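Malonyl acyl carrier protein transacylase (Streptococcus pneumoniae, PDB 3IM8) probably transfers the malonyl group from malonyl-CoA to holo-acyl carrier protein, a step that supplies fatty acid synthesis. Local coordinates at residues T50-D53 and K54-T58. Residues are numbered along the deposited sequence; the frame is centred on the assembly and turned at random.
Sequences TEED and KLNQT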
# COMPACT_ATOMS: atom_id res chain seq x y z
N THR A 50 -16.55 5.53 14.04
CA THR A 50 -17.13 6.78 14.56
C THR A 50 -16.22 8.01 14.46
O THR A 50 -16.73 9.12 14.51
CB THR A 50 -17.57 6.63 16.04
OG1 THR A 50 -18.10 5.31 16.25
CG2 THR A 50 -18.64 7.67 16.43
N GLU A 51 -14.91 7.83 14.40
CA GLU A 51 -14.00 8.97 14.39
C GLU A 51 -13.48 9.16 12.98
O GLU A 51 -12.45 8.60 12.61
CB GLU A 51 -12.84 8.75 15.35
CG GLU A 51 -13.22 8.83 16.82
CD GLU A 51 -12.11 8.37 17.74
OE1 GLU A 51 -11.83 9.08 18.74
OE2 GLU A 51 -11.52 7.30 17.48
N GLU A 52 -14.20 9.94 12.17
CA GLU A 52 -13.82 10.03 10.79
C GLU A 52 -12.50 10.81 10.59
O GLU A 52 -11.65 10.41 9.79
CB GLU A 52 -14.97 10.55 9.92
CG GLU A 52 -14.67 10.29 8.47
CD GLU A 52 -15.88 10.30 7.56
OE1 GLU A 52 -15.64 10.30 6.32
OE2 GLU A 52 -17.05 10.32 8.05
N ASP A 53 -12.28 11.87 11.36
CA ASP A 53 -11.05 12.64 11.18
C ASP A 53 -9.80 11.87 11.61
O ASP A 53 -8.76 11.94 10.97
CB ASP A 53 -11.13 13.96 11.93
CG ASP A 53 -12.07 14.94 11.25
OD1 ASP A 53 -12.30 14.82 10.03
OD2 ASP A 53 -12.53 15.86 11.95
N LYS A 54 -9.91 11.15 12.71
CA LYS A 54 -8.78 10.33 13.15
C LYS A 54 -8.50 9.21 12.13
O LYS A 54 -7.37 8.88 11.86
CB LYS A 54 -9.06 9.70 14.53
CG LYS A 54 -9.07 10.66 15.68
CD LYS A 54 -8.72 9.85 16.87
CE LYS A 54 -9.36 10.39 18.11
NZ LYS A 54 -9.32 9.26 19.09
N LEU A 55 -9.57 8.63 11.60
CA LEU A 55 -9.44 7.53 10.64
C LEU A 55 -8.59 7.98 9.45
O LEU A 55 -7.81 7.17 8.89
CB LEU A 55 -10.83 6.97 10.18
CG LEU A 55 -10.90 5.82 9.13
CD1 LEU A 55 -10.14 4.51 9.56
CD2 LEU A 55 -12.29 5.48 8.67
N ASN A 56 -8.75 9.26 9.05
CA ASN A 56 -8.04 9.88 7.93
C ASN A 56 -6.68 10.49 8.33
O ASN A 56 -6.00 11.06 7.47
CB ASN A 56 -8.94 10.94 7.25
CG ASN A 56 -10.09 10.31 6.46
OD1 ASN A 56 -9.96 9.20 5.96
ND2 ASN A 56 -11.21 11.01 6.36
N GLN A 57 -6.32 10.41 9.62
CA GLN A 57 -4.97 10.80 10.13
C GLN A 57 -3.96 9.64 10.11
O GLN A 57 -4.08 8.69 10.87
CB GLN A 57 -5.03 11.39 11.54
CG GLN A 57 -5.80 12.72 11.62
CD GLN A 57 -6.02 13.17 13.08
OE1 GLN A 57 -5.15 12.93 13.94
NE2 GLN A 57 -7.22 13.83 13.37
N THR A 58 -2.92 9.81 9.28
CA THR A 58 -1.92 8.80 8.96
C THR A 58 -1.54 7.84 10.11
O THR A 58 -1.51 6.61 9.91
CB THR A 58 -0.67 9.44 8.25
OG1 THR A 58 -1.13 10.31 7.21
CG2 THR A 58 0.24 8.37 7.64
O HOH W 1 -13.08 13.58 7.81
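Glu51 and Lys54 form a salt bridge across the N-terminal end of the one-turn helix 52-55, OE1 facing NZ. OE1 sits improbably close to the lysine chain in the model, so its exact place is doubtful. Both chains run extended beyond CG and meet at a slant at their charged ends; nearer the backbone their CB atoms are 4.0 Å apart. The backbone closes the turn beneath them: Leu55 N donates to Glu51 O at 3.1 Å, and Asn56 N to Glu52 O at 3.2 Å. Asn56 N also makes a weak bond of 3.3 Å to Asp53 O. Glu51 is the N-cap residue of this single helical turn, which lies on the surface of the acyl transferase domain between helices 44-50 and 58-78, away from the predicted active-site residues Ser90 and His199. Gln57 N returns to Lys54 O at 2.9 Å where the turn ends, and Gln57 is in turn the N-cap residue of helix 58-78. A water donates to Asp53 OD1 at 2.7 Å and accepts a long, weak bond from Asn56 ND2, linking the two exposed side chains. The amide's other end, OD1, is held by Gln14 NE2. The Glu52 side chain runs alongside that of Asn56 in the same direction, its carboxylate turned 65° from the amide, with a loose approach of 4.1 Å between Glu52 CG and Asn56 ND2. With CG anti to its carbonyl carbon (chi1 -65°), Gln57 lays CG 3.1 Å from Asp53 O. Leu55 is buried, its side chain packing on Leu47 and Ile48 of helix 44-50 and Ala64 of helix 58-78.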